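Local coordinates for glutathione S-transferase (PDB 4MP4), which probably catalyses the conjugation of glutathione to electrophilic substrates, at residues A[62-67]-A[75-80]. Numbering follows the deposited sequence.
Sequences PVLEHN and SAILEY
Ile-77 packs against Leu-64, and one helical turn later Tyr-80 reaches His-66. Pro-62, Leu-64 and His-66, every second residue of their segment, point toward helix 74-84. The axes of strand 63-66 and helix 75-80 approach to 9.4 Å, with directions 31° apart. Ile-77 comes first along the helix. Its CG1 lies anti to the carbonyl carbon (chi1 -72°), and the next torsion is extended. This carries CD1 out to Pro-62, 3.7 Å from Pro-62 O and 4.3 Å from Pro-62 CG. A cis peptide bond precedes Pro-62, the cis-proline expected of the thioredoxin-like glutathione S-transferase domain. The other branch, Ile-77 CG2, meets Leu-64 CD2 at 3.8 Å. Leu-64 CB faces both methyl groups of Ile-77, 4.0 Å from CD1 and from CG2. Val-24 of helix 19-30 and Leu-71 of strand 69-72 add to the packing around Ile-77. Tyr-80 follows. Its CG is anti to the backbone N, and the ring reaches across to the end of the strand. The ring edge passes Leu-64, with CD2 of Tyr-80 4.4 Å from CD2 of Leu-64. Beyond it, Tyr-80 OH meets His-66 ND1 at 2.7 Å. The hydroxyl lies in the plane of the imidazole, at its edge, and the bond is nearly straight (166°). Phe-8 stacks on the His-66 ring, and Phe-69 meets the Tyr-80 ring obliquely. The contact thus joins sheet and helix within the N-terminal domain by apolar packing that ends in one polar link. The hydrogen bond pairs the phenol of a buried tyrosine with the imidazole of a partly exposed histidine. It gives the tyrosine hydroxyl a polar partner and probably restrains the rotation of the histidine ring.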
loop_
_atom_site.group_PDB
_atom_site.type_symbol
_atom_site.label_atom_id
_atom_site.label_comp_id
_atom_site.label_asym_id
_atom_site.label_seq_id
_atom_site.Cartn_x
_atom_site.Cartn_y
_atom_site.Cartn_z
ATOM N N PRO A 62 -7.044 4.688 -9.895
ATOM C CA PRO A 62 -8.238 4.088 -10.500
ATOM C C PRO A 62 -9.393 3.911 -9.517
ATOM O O PRO A 62 -9.188 3.741 -8.317
ATOM C CB PRO A 62 -7.739 2.710 -10.921
ATOM C CG PRO A 62 -6.755 2.364 -9.841
ATOM C CD PRO A 62 -6.030 3.665 -9.584
ATOM N N VAL A 63 -10.606 3.944 -10.055
ATOM C CA VAL A 63 -11.791 3.627 -9.307
ATOM C C VAL A 63 -12.463 2.502 -10.050
ATOM O O VAL A 63 -12.534 2.525 -11.282
ATOM C CB VAL A 63 -12.743 4.820 -9.228
ATOM C CG1 VAL A 63 -14.018 4.423 -8.510
ATOM C CG2 VAL A 63 -12.072 5.951 -8.501
ATOM N N LEU A 64 -12.914 1.496 -9.308
ATOM C CA LEU A 64 -13.672 0.410 -9.904
ATOM C C LEU A 64 -15.096 0.469 -9.401
ATOM O O LEU A 64 -15.337 0.417 -8.194
ATOM C CB LEU A 64 -13.070 -0.944 -9.548
ATOM C CG LEU A 64 -13.817 -2.119 -10.176
ATOM C CD1 LEU A 64 -13.562 -2.163 -11.686
ATOM C CD2 LEU A 64 -13.445 -3.440 -9.514
ATOM N N GLU A 65 -16.043 0.587 -10.320
ATOM C CA GLU A 65 -17.441 0.483 -9.933
ATOM C C GLU A 65 -17.925 -0.905 -10.287
ATOM O O GLU A 65 -17.669 -1.412 -11.384
ATOM C CB GLU A 65 -18.291 1.590 -10.560
ATOM C CG GLU A 65 -17.746 2.983 -10.206
ATOM C CD GLU A 65 -18.657 4.137 -10.625
ATOM O OE1 GLU A 65 -19.586 3.895 -11.441
ATOM O OE2 GLU A 65 -18.429 5.283 -10.134
ATOM N N HIS A 66 -18.560 -1.537 -9.310
ATOM C CA HIS A 66 -19.164 -2.843 -9.476
ATOM C C HIS A 66 -20.583 -2.706 -8.958
ATOM O O HIS A 66 -20.804 -2.657 -7.747
ATOM C CB HIS A 66 -18.413 -3.903 -8.677
ATOM C CG HIS A 66 -19.074 -5.248 -8.690
ATOM N ND1 HIS A 66 -19.072 -6.088 -7.596
ATOM C CD2 HIS A 66 -19.754 -5.898 -9.663
ATOM C CE1 HIS A 66 -19.721 -7.200 -7.898
ATOM N NE2 HIS A 66 -20.141 -7.110 -9.147
ATOM N N ASN A 67 -21.533 -2.620 -9.884
ATOM C CA ASN A 67 -22.925 -2.339 -9.547
ATOM C C ASN A 67 -23.034 -1.080 -8.685
ATOM O O ASN A 67 -22.621 0.005 -9.106
ATOM C CB ASN A 67 -23.592 -3.559 -8.894
ATOM C CG ASN A 67 -23.550 -4.802 -9.795
ATOM O OD1 ASN A 67 -23.579 -4.696 -11.023
ATOM N ND2 ASN A 67 -23.476 -5.980 -9.186
ATOM N N SER A 75 -4.372 -1.985 -4.906
ATOM C CA SER A 75 -4.198 -3.217 -4.131
ATOM C C SER A 75 -5.518 -3.673 -3.523
ATOM O O SER A 75 -5.808 -4.874 -3.476
ATOM C CB SER A 75 -3.152 -3.057 -3.043
ATOM O OG SER A 75 -3.445 -1.915 -2.267
ATOM N N ALA A 76 -6.307 -2.707 -3.061
ATOM C CA ALA A 76 -7.626 -2.980 -2.517
ATOM C C ALA A 76 -8.510 -3.552 -3.610
ATOM O O ALA A 76 -9.191 -4.556 -3.402
ATOM C CB ALA A 76 -8.243 -1.710 -1.957
ATOM N N ILE A 77 -8.505 -2.904 -4.776
ATOM C CA ILE A 77 -9.344 -3.334 -5.885
ATOM C C ILE A 77 -8.999 -4.757 -6.314
ATOM O O ILE A 77 -9.896 -5.589 -6.487
ATOM C CB ILE A 77 -9.270 -2.358 -7.088
ATOM C CG1 ILE A 77 -10.000 -1.050 -6.752
ATOM C CG2 ILE A 77 -9.888 -2.978 -8.331
ATOM C CD1 ILE A 77 -9.719 0.083 -7.710
ATOM N N LEU A 78 -7.704 -5.042 -6.450
ATOM C CA LEU A 78 -7.256 -6.384 -6.829
ATOM C C LEU A 78 -7.713 -7.450 -5.826
ATOM O O LEU A 78 -8.297 -8.476 -6.208
ATOM C CB LEU A 78 -5.729 -6.431 -7.012
ATOM C CG LEU A 78 -5.193 -5.713 -8.249
ATOM C CD1 LEU A 78 -3.708 -5.440 -8.143
ATOM C CD2 LEU A 78 -5.504 -6.531 -9.489
ATOM N N GLU A 79 -7.455 -7.187 -4.546
ATOM C CA GLU A 79 -7.847 -8.082 -3.466
ATOM C C GLU A 79 -9.347 -8.394 -3.548
ATOM O O GLU A 79 -9.788 -9.537 -3.365
ATOM C CB GLU A 79 -7.491 -7.444 -2.121
ATOM C CG GLU A 79 -6.798 -8.378 -1.148
ATOM C CD GLU A 79 -5.330 -8.571 -1.455
ATOM O OE1 GLU A 79 -4.519 -7.759 -0.968
ATOM O OE2 GLU A 79 -4.977 -9.538 -2.163
ATOM N N TYR A 80 -10.118 -7.364 -3.866
ATOM C CA TYR A 80 -11.563 -7.469 -3.986
ATOM C C TYR A 80 -11.964 -8.357 -5.163
ATOM O O TYR A 80 -12.929 -9.120 -5.089
ATOM C CB TYR A 80 -12.130 -6.060 -4.134
ATOM C CG TYR A 80 -13.574 -5.993 -4.456
ATOM C CD1 TYR A 80 -14.522 -6.411 -3.539
ATOM C CD2 TYR A 80 -14.003 -5.498 -5.668
ATOM C CE1 TYR A 80 -15.857 -6.352 -3.824
ATOM C CE2 TYR A 80 -15.348 -5.434 -5.966
ATOM C CZ TYR A 80 -16.269 -5.862 -5.040
ATOM O OH TYR A 80 -17.614 -5.800 -5.327
#